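PDB 5LP5: penicillin-binding protein 2 (Pbp2) from Helicobacter pylori, which probably acts as a penicillin-binding peptidoglycan transpeptidase in cell wall synthesis and cell shape, and forms a complex with MreC. Local coordinates for residues G164-A169 with S183-K188; G449-G454 with K479-L484; K507-C512 with P550-K555. All blocks are in the same frame, centred on the assembly; numbering follows the deposited sequence.

Overall arrangement
Contact 1 lies apart from the other two, about 42 to 43 Å from them between centres and across the chain's centre, in the region matching the dimerisation family. It is partly buried and built mainly on backbone hydrogen bonds between two short strands. Contacts 2 and 3 share the transpeptidase region, about 13 Å apart between centres. They touch where Ala452 O meets Pro554 CG at 3.7 Å. Contact 2 is core: five buried residues, with leucine and isoleucine methyls packed on each other and on helix backbone. Contact 3 is nearer the surface and mixes polar and apolar links. Helix 475-493 supplies one half of contact 2 and packs on Thr509 and Tyr551 of contact 3.

Contact 1: G164-A169 with S183-K188; sequences GYVGVA and SQIVGK
Three backbone hydrogen bonds tie Tyr165 and Gly167 to Val186 and Lys188. Lys188 N donates to Tyr165 O at 2.8 Å, in the carbonyl plane. Gly167 and Val186 form the hydrogen-bonded antiparallel pair: Gly167 N reaches Val186 O at 2.9 Å, and Val186 N returns to Gly167 O at 3.2 Å with a nearly straight N-H...O angle of 174°. Two further amides have partners outside the segments: Gly187 N donates to Asn196 OD1 and Tyr165 N to Thr189 OG1. The fourth bond comes from a side chain. Lys188 bends at chi2 (-63°) and then runs extended past Gly167, where no side chain obstructs its CE, until NZ meets Val168 O at 2.9 Å from above the carbonyl plane. A salt bridge to Asp173 gives this ammonium a second partner. On the way, Lys188 CB passes obliquely by Tyr165 CE1 at 3.6 Å, while Phe278 stacks on that ring. Apolar support is modest: Val166 CG2 touches Ile185 CG2 at 3.8 Å, and Ala169 CB meets Val186 CG2 at 4.0 Å. Such pairing defines a two-stranded antiparallel ribbon, here with helix 171-176 in the connection between strands 166-168 and 185-187.

Contact 2: G449-G454 with K479-L484; sequences GLIATG and KKLQAL
Leu481 meets helix 441-453 at its C-terminal end, and its two methyls divide the work. CD1 lies 3.6 Å from Gly454 CA, against the residue that leaves the helix with positive phi, and also approaches Leu450 O at 4.0 Å. CD2 faces the Ile451 side chain and touches Ile451 CD1 at 3.8 Å, the two side chains crossing obliquely. The CA-CB bond of Leu481 points at the other helix, and chi2 of 178° carries CD1 anti to CA, out to Gly454, while CD2 branches off toward Ile451. Leu473 covers Leu481 further. One turn later comes Leu484, whose CD1 approaches Ile451 CD1 at 4.1 Å, with the side chains at about a right angle. Ile451 CD1 faces both leucines, three residues apart on one side of the helix. Leu484 also packs on Met315 and Leu319 of helix 314-324, whose start probably holds the SxxK lysine, Lys314, with Ser311 just before it. The short axes approach to 9.1 Å at 107°, which limits the contact to this small patch. Ile451 O accepts from NH1 of Arg485, the residue after Leu484. All five touching residues are buried and meet through methyls and backbone, implying cohesion by dispersion and water exclusion, with little directional bonding.

Contact 3: K507-C512 with P550-K555; sequences KITLAC and PYEKPK
Thr509 takes part in both hydrogen bonds that join 507-512 to 550-555. Its carbonyl O accepts from Tyr551 N at 3.0 Å, a somewhat bent bond (150° at the hydrogen) whose donor stands 46° out of the carbonyl plane. Pro550 CA, one residue earlier, lies 3.5 Å from the same Thr509 O in a CA-H...O contact. The second bond is weak: Thr509 OG1 donates to Glu552 OE2 at 3.0 Å. Glu552 folds back for it by bending at chi2 (73°), which swings the carboxylate across the threonine side chain at about a right angle. Pro550 to Lys553 form a type I turn, which places Tyr551 N and the Glu552 side chain on the one threonine.

Apolar contacts flank these bonds. Ile508 CG2 rests on Pro550 CB at 3.4 Å, the two side chains lying side by side and pointing the same way. Ile508 also touches Leu588 and Tyr583 of helix 572-584. Past the hydrogen bonds, Thr509 CG2 packs against Tyr551 CB at 3.7 Å, while Ala511 CB reaches Tyr551 CD1 at 4.2 Å.

The end of the Tyr551 side chain leads away from 507-512, and its ring stacks with Tyr489 of helix 475-493. That helix is also bound covalently, since Cys512 forms a disulfide with Cys492, while Ala511 enters the five-stranded antiparallel sheet by backbone bonding to Phe548.

The contact therefore joins the entry to edge strand 511-517, which probably bears the KTG motif of the penicillin-binding transpeptidase fold just after Cys512, with the turn between strands 542-549 and 556-562. A polar centre on Thr509 with apolar flanks implies one directional backbone bond steadied by packing, while the carboxylate, on an exposed residue, probably adds less because its bond is weak.

Contact 1: G164-A169 with S183-K188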
loop_
_atom_site.group_PDB
_atom_site.type_symbol
_atom_site.label_atom_id
_atom_site.label_comp_id
_atom_site.label_asym_id
_atom_site.label_seq_id
_atom_site.Cartn_x
_atom_site.Cartn_y
_atom_site.Cartn_z
ATOM N N GLY A 164 2.727 -9.397 12.494
ATOM C CA GLY A 164 4.078 -8.886 12.480
ATOM C C GLY A 164 4.157 -7.647 11.608
ATOM O O GLY A 164 3.141 -7.163 11.105
ATOM N N TYR A 165 5.366 -7.142 11.405
ATOM C CA TYR A 165 5.556 -5.891 10.700
ATOM C C TYR A 165 6.756 -5.910 9.753
ATOM O O TYR A 165 7.677 -6.697 9.894
ATOM C CB TYR A 165 5.696 -4.742 11.705
ATOM C CG TYR A 165 6.921 -4.860 12.563
ATOM C CD1 TYR A 165 8.153 -4.394 12.109
ATOM C CD2 TYR A 165 6.866 -5.467 13.813
ATOM C CE1 TYR A 165 9.282 -4.507 12.879
ATOM C CE2 TYR A 165 7.994 -5.582 14.590
ATOM C CZ TYR A 165 9.200 -5.097 14.118
ATOM O OH TYR A 165 10.337 -5.195 14.894
ATOM N N VAL A 166 6.725 -5.003 8.790
ATOM C CA VAL A 166 7.784 -4.843 7.813
ATOM C C VAL A 166 8.675 -3.665 8.204
ATOM O O VAL A 166 8.227 -2.728 8.879
ATOM C CB VAL A 166 7.213 -4.597 6.407
ATOM C CG1 VAL A 166 6.162 -5.633 6.093
ATOM C CG2 VAL A 166 6.605 -3.206 6.262
ATOM N N GLY A 167 9.931 -3.729 7.775
ATOM C CA GLY A 167 10.883 -2.664 8.050
ATOM C C GLY A 167 11.884 -2.487 6.928
ATOM O O GLY A 167 11.799 -3.152 5.895
ATOM N N VAL A 168 12.840 -1.589 7.144
ATOM C CA VAL A 168 13.892 -1.339 6.161
ATOM C C VAL A 168 14.806 -2.548 6.102
ATOM O O VAL A 168 15.234 -3.047 7.132
ATOM C CB VAL A 168 14.736 -0.082 6.505
ATOM C CG1 VAL A 168 15.867 0.078 5.508
ATOM C CG2 VAL A 168 13.880 1.166 6.483
ATOM N N ALA A 169 15.094 -3.000 4.887
ATOM C CA ALA A 169 16.033 -4.093 4.666
ATOM C C ALA A 169 17.327 -3.817 5.408
ATOM O O ALA A 169 17.971 -2.805 5.157
ATOM C CB ALA A 169 16.318 -4.262 3.175
ATOM N N SER A 183 12.731 -3.419 -3.428
ATOM C CA SER A 183 11.738 -2.711 -2.613
ATOM C C SER A 183 12.338 -2.044 -1.375
ATOM O O SER A 183 11.875 -0.992 -0.963
ATOM C CB SER A 183 10.610 -3.662 -2.193
ATOM O OG SER A 183 11.082 -4.993 -2.067
ATOM N N GLN A 184 13.363 -2.652 -0.790
ATOM C CA GLN A 184 13.872 -2.257 0.533
ATOM C C GLN A 184 12.781 -2.310 1.616
ATOM O O GLN A 184 12.798 -1.536 2.580
ATOM C CB GLN A 184 14.582 -0.891 0.493
ATOM C CG GLN A 184 16.103 -0.962 0.739
ATOM C CD GLN A 184 16.915 -1.148 -0.532
ATOM O OE1 GLN A 184 16.895 -0.299 -1.414
ATOM N NE2 GLN A 184 17.657 -2.246 -0.617
ATOM N N ILE A 185 11.853 -3.252 1.447
ATOM C CA ILE A 185 10.774 -3.503 2.397
ATOM C C ILE A 185 10.694 -5.007 2.630
ATOM O O ILE A 185 10.360 -5.781 1.726
ATOM C CB ILE A 185 9.411 -2.993 1.864
ATOM C CG1 ILE A 185 9.433 -1.475 1.676
ATOM C CG2 ILE A 185 8.265 -3.367 2.797
ATOM C CD1 ILE A 185 9.732 -0.698 2.941
ATOM N N VAL A 186 10.981 -5.418 3.861
ATOM C CA VAL A 186 10.989 -6.840 4.232
ATOM C C VAL A 186 10.278 -7.106 5.564
ATOM O O VAL A 186 10.214 -6.239 6.444
ATOM C CB VAL A 186 12.426 -7.408 4.291
ATOM C CG1 VAL A 186 12.899 -7.775 2.901
ATOM C CG2 VAL A 186 13.369 -6.407 4.927
ATOM N N GLY A 187 9.727 -8.307 5.691
ATOM C CA GLY A 187 9.011 -8.672 6.893
ATOM C C GLY A 187 10.033 -8.896 7.971
ATOM O O GLY A 187 11.070 -9.497 7.713
ATOM N N LYS A 188 9.747 -8.397 9.169
ATOM C CA LYS A 188 10.637 -8.564 10.319
ATOM C C LYS A 188 10.117 -9.635 11.257
ATOM O O LYS A 188 10.866 -10.511 11.636
ATOM C CB LYS A 188 10.825 -7.250 11.087
ATOM C CG LYS A 188 11.431 -6.132 10.263
ATOM C CD LYS A 188 12.839 -6.469 9.801
ATOM C CE LYS A 188 13.489 -5.289 9.073
ATOM N NZ LYS A 188 14.959 -5.435 8.827
#

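Contact 2: G449-G454 with K479-L484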
loop_
_atom_site.group_PDB
_atom_site.type_symbol
_atom_site.label_atom_id
_atom_site.label_comp_id
_atom_site.label_asym_id
_atom_site.label_seq_id
_atom_site.Cartn_x
_atom_site.Cartn_y
_atom_site.Cartn_z
ATOM N N GLY A 449 -7.127 -30.685 21.085
ATOM C CA GLY A 449 -7.823 -31.109 19.881
ATOM C C GLY A 449 -7.494 -32.533 19.441
ATOM O O GLY A 449 -8.221 -33.118 18.634
ATOM N N LEU A 450 -6.387 -33.085 19.933
ATOM C CA LEU A 450 -6.113 -34.509 19.759
ATOM C C LEU A 450 -7.058 -35.356 20.617
ATOM O O LEU A 450 -7.616 -36.359 20.153
ATOM C CB LEU A 450 -4.663 -34.840 20.102
ATOM C CG LEU A 450 -4.268 -36.323 20.064
ATOM C CD1 LEU A 450 -4.497 -36.931 18.698
ATOM C CD2 LEU A 450 -2.807 -36.492 20.442
ATOM N N ILE A 451 -7.233 -34.961 21.871
ATOM C CA ILE A 451 -8.148 -35.664 22.775
ATOM C C ILE A 451 -9.527 -35.694 22.138
ATOM O O ILE A 451 -10.108 -36.750 21.935
ATOM C CB ILE A 451 -8.224 -34.970 24.166
ATOM C CG1 ILE A 451 -6.880 -35.056 24.889
ATOM C CG2 ILE A 451 -9.337 -35.537 25.052
ATOM C CD1 ILE A 451 -6.328 -36.459 25.007
ATOM N N ALA A 452 -10.038 -34.522 21.803
ATOM C CA ALA A 452 -11.413 -34.407 21.356
ATOM C C ALA A 452 -11.624 -35.088 20.009
ATOM O O ALA A 452 -12.628 -35.748 19.815
ATOM C CB ALA A 452 -11.846 -32.955 21.330
ATOM N N THR A 453 -10.665 -34.967 19.107
ATOM C CA THR A 453 -10.824 -35.479 17.742
ATOM C C THR A 453 -10.327 -36.905 17.556
ATOM O O THR A 453 -10.896 -37.650 16.772
ATOM C CB THR A 453 -10.058 -34.611 16.708
ATOM O OG1 THR A 453 -10.273 -33.218 16.971
ATOM C CG2 THR A 453 -10.507 -34.927 15.277
ATOM N N GLY A 454 -9.251 -37.277 18.242
ATOM C CA GLY A 454 -8.580 -38.557 17.988
ATOM C C GLY A 454 -7.453 -38.432 16.977
ATOM O O GLY A 454 -6.680 -39.394 16.738
ATOM N N LYS A 479 -9.450 -45.639 21.715
ATOM C CA LYS A 479 -10.606 -46.099 22.489
ATOM C C LYS A 479 -10.690 -45.430 23.858
ATOM O O LYS A 479 -11.760 -44.993 24.287
ATOM C CB LYS A 479 -10.590 -47.621 22.687
ATOM C CG LYS A 479 -11.582 -48.071 23.766
ATOM C CD LYS A 479 -12.017 -49.529 23.695
ATOM C CE LYS A 479 -13.419 -49.678 24.295
ATOM N NZ LYS A 479 -13.966 -51.055 24.213
ATOM N N LYS A 480 -9.556 -45.348 24.539
ATOM C CA LYS A 480 -9.509 -44.756 25.868
ATOM C C LYS A 480 -9.790 -43.252 25.861
ATOM O O LYS A 480 -10.135 -42.683 26.896
ATOM C CB LYS A 480 -8.162 -45.043 26.524
ATOM C CG LYS A 480 -7.903 -46.520 26.759
ATOM C CD LYS A 480 -8.947 -47.160 27.667
ATOM C CE LYS A 480 -8.948 -48.678 27.558
ATOM N NZ LYS A 480 -10.114 -49.247 28.280
ATOM N N LEU A 481 -9.667 -42.614 24.699
ATOM C CA LEU A 481 -9.953 -41.182 24.580
ATOM C C LEU A 481 -11.338 -40.807 25.102
ATOM O O LEU A 481 -11.497 -39.776 25.767
ATOM C CB LEU A 481 -9.796 -40.695 23.132
ATOM C CG LEU A 481 -8.366 -40.654 22.587
ATOM C CD1 LEU A 481 -8.351 -40.205 21.139
ATOM C CD2 LEU A 481 -7.481 -39.746 23.424
ATOM N N GLN A 482 -12.347 -41.622 24.803
ATOM C CA GLN A 482 -13.699 -41.241 25.200
ATOM C C GLN A 482 -13.778 -41.071 26.708
ATOM O O GLN A 482 -14.334 -40.089 27.214
ATOM C CB GLN A 482 -14.755 -42.224 24.733
ATOM C CG GLN A 482 -16.121 -41.572 24.867
ATOM C CD GLN A 482 -17.242 -42.367 24.278
ATOM O OE1 GLN A 482 -17.090 -43.532 23.912
ATOM N NE2 GLN A 482 -18.397 -41.734 24.180
ATOM N N ALA A 483 -13.201 -42.036 27.416
ATOM C CA ALA A 483 -13.098 -41.965 28.860
ATOM C C ALA A 483 -12.597 -40.599 29.272
ATOM O O ALA A 483 -13.195 -39.931 30.122
ATOM C CB ALA A 483 -12.153 -43.028 29.365
ATOM N N LEU A 484 -11.500 -40.186 28.646
ATOM C CA LEU A 484 -10.875 -38.897 28.944
ATOM C C LEU A 484 -11.825 -37.731 28.649
ATOM O O LEU A 484 -11.904 -36.778 29.428
ATOM C CB LEU A 484 -9.584 -38.732 28.146
ATOM C CG LEU A 484 -8.521 -39.810 28.381
ATOM C CD1 LEU A 484 -7.339 -39.656 27.430
ATOM C CD2 LEU A 484 -8.047 -39.803 29.825
#

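Contact 3: K507-C512 with P550-K555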
loop_
_atom_site.group_PDB
_atom_site.type_symbol
_atom_site.label_atom_id
_atom_site.label_comp_id
_atom_site.label_asym_id
_atom_site.label_seq_id
_atom_site.Cartn_x
_atom_site.Cartn_y
_atom_site.Cartn_z
ATOM N N LYS A 507 -24.253 -21.329 25.933
ATOM C CA LYS A 507 -25.302 -21.748 25.001
ATOM C C LYS A 507 -25.072 -23.141 24.372
ATOM O O LYS A 507 -25.965 -23.711 23.765
ATOM C CB LYS A 507 -25.492 -20.668 23.936
ATOM C CG LYS A 507 -26.274 -19.482 24.482
ATOM C CD LYS A 507 -26.027 -18.156 23.778
ATOM C CE LYS A 507 -26.712 -17.010 24.517
ATOM N NZ LYS A 507 -28.141 -17.283 24.846
ATOM N N ILE A 508 -23.881 -23.685 24.557
ATOM C CA ILE A 508 -23.526 -24.990 24.026
ATOM C C ILE A 508 -22.933 -25.827 25.151
ATOM O O ILE A 508 -22.506 -25.290 26.188
ATOM C CB ILE A 508 -22.442 -24.851 22.924
ATOM C CG1 ILE A 508 -22.898 -23.908 21.810
ATOM C CG2 ILE A 508 -22.068 -26.203 22.322
ATOM C CD1 ILE A 508 -24.050 -24.440 20.989
ATOM N N THR A 509 -22.868 -27.139 24.930
ATOM C CA THR A 509 -22.200 -28.036 25.865
ATOM C C THR A 509 -20.697 -28.014 25.704
ATOM O O THR A 509 -20.180 -28.186 24.604
ATOM C CB THR A 509 -22.696 -29.474 25.732
ATOM O OG1 THR A 509 -24.129 -29.484 25.736
ATOM C CG2 THR A 509 -22.221 -30.295 26.898
ATOM N N LEU A 510 -20.023 -27.817 26.836
ATOM C CA LEU A 510 -18.585 -27.674 26.907
ATOM C C LEU A 510 -17.927 -28.870 27.597
ATOM O O LEU A 510 -18.544 -29.555 28.409
ATOM C CB LEU A 510 -18.239 -26.400 27.683
ATOM C CG LEU A 510 -18.467 -25.056 26.990
ATOM C CD1 LEU A 510 -18.447 -23.885 27.955
ATOM C CD2 LEU A 510 -17.411 -24.840 25.932
ATOM N N ALA A 511 -16.655 -29.085 27.266
ATOM C CA ALA A 511 -15.799 -30.074 27.916
ATOM C C ALA A 511 -14.413 -29.435 28.110
ATOM O O ALA A 511 -13.817 -28.960 27.154
ATOM C CB ALA A 511 -15.699 -31.317 27.049
ATOM N N CYS A 512 -13.906 -29.432 29.340
ATOM C CA CYS A 512 -12.708 -28.659 29.698
ATOM C C CYS A 512 -11.738 -29.423 30.620
ATOM O O CYS A 512 -11.989 -30.552 31.039
ATOM C CB CYS A 512 -13.137 -27.342 30.390
ATOM S SG CYS A 512 -14.274 -27.587 31.796
ATOM N N PRO A 550 -18.478 -28.475 20.242
ATOM C CA PRO A 550 -19.420 -28.871 21.288
ATOM C C PRO A 550 -19.144 -30.310 21.755
ATOM O O PRO A 550 -18.588 -31.120 20.997
ATOM C CB PRO A 550 -20.765 -28.773 20.580
ATOM C CG PRO A 550 -20.448 -29.047 19.140
ATOM C CD PRO A 550 -19.085 -28.460 18.907
ATOM N N TYR A 551 -19.518 -30.639 22.983
ATOM C CA TYR A 551 -19.160 -31.952 23.520
ATOM C C TYR A 551 -19.675 -33.105 22.656
ATOM O O TYR A 551 -18.974 -34.095 22.435
ATOM C CB TYR A 551 -19.649 -32.126 24.962
ATOM C CG TYR A 551 -19.513 -33.555 25.437
ATOM C CD1 TYR A 551 -18.267 -34.178 25.460
ATOM C CD2 TYR A 551 -20.625 -34.301 25.815
ATOM C CE1 TYR A 551 -18.134 -35.498 25.858
ATOM C CE2 TYR A 551 -20.492 -35.620 26.233
ATOM C CZ TYR A 551 -19.237 -36.207 26.249
ATOM O OH TYR A 551 -19.052 -37.496 26.643
ATOM N N GLU A 552 -20.901 -32.964 22.166
ATOM C CA GLU A 552 -21.616 -34.055 21.491
ATOM C C GLU A 552 -20.967 -34.446 20.163
ATOM O O GLU A 552 -21.105 -35.576 19.708
ATOM C CB GLU A 552 -23.072 -33.664 21.247
ATOM C CG GLU A 552 -23.903 -33.436 22.506
ATOM C CD GLU A 552 -23.573 -32.145 23.249
ATOM O OE1 GLU A 552 -23.197 -31.129 22.625
ATOM O OE2 GLU A 552 -23.692 -32.143 24.487
ATOM N N LYS A 553 -20.301 -33.491 19.527
ATOM C CA LYS A 553 -19.516 -33.744 18.326
ATOM C C LYS A 553 -18.466 -32.638 18.224
ATOM O O LYS A 553 -18.725 -31.560 17.677
ATOM C CB LYS A 553 -20.391 -33.775 17.070
ATOM C CG LYS A 553 -19.569 -34.021 15.823
ATOM C CD LYS A 553 -20.404 -34.113 14.566
ATOM C CE LYS A 553 -19.486 -34.275 13.358
ATOM N NZ LYS A 553 -20.242 -34.641 12.128
ATOM N N PRO A 554 -17.272 -32.903 18.774
ATOM C CA PRO A 554 -16.243 -31.880 18.859
ATOM C C PRO A 554 -15.839 -31.322 17.505
ATOM O O PRO A 554 -15.650 -32.091 16.584
ATOM C CB PRO A 554 -15.075 -32.633 19.482
ATOM C CG PRO A 554 -15.686 -33.773 20.221
ATOM C CD PRO A 554 -16.825 -34.179 19.366
ATOM N N LYS A 555 -15.725 -30.000 17.391
ATOM C CA LYS A 555 -15.167 -29.376 16.190
ATOM C C LYS A 555 -14.072 -28.380 16.534
ATOM O O LYS A 555 -12.994 -28.392 15.913
ATOM C CB LYS A 555 -16.245 -28.671 15.359
ATOM C CG LYS A 555 -15.852 -28.416 13.896
ATOM C CD LYS A 555 -16.948 -27.667 13.153
ATOM C CE LYS A 555 -16.601 -27.361 11.699
ATOM N NZ LYS A 555 -16.994 -28.476 10.791
#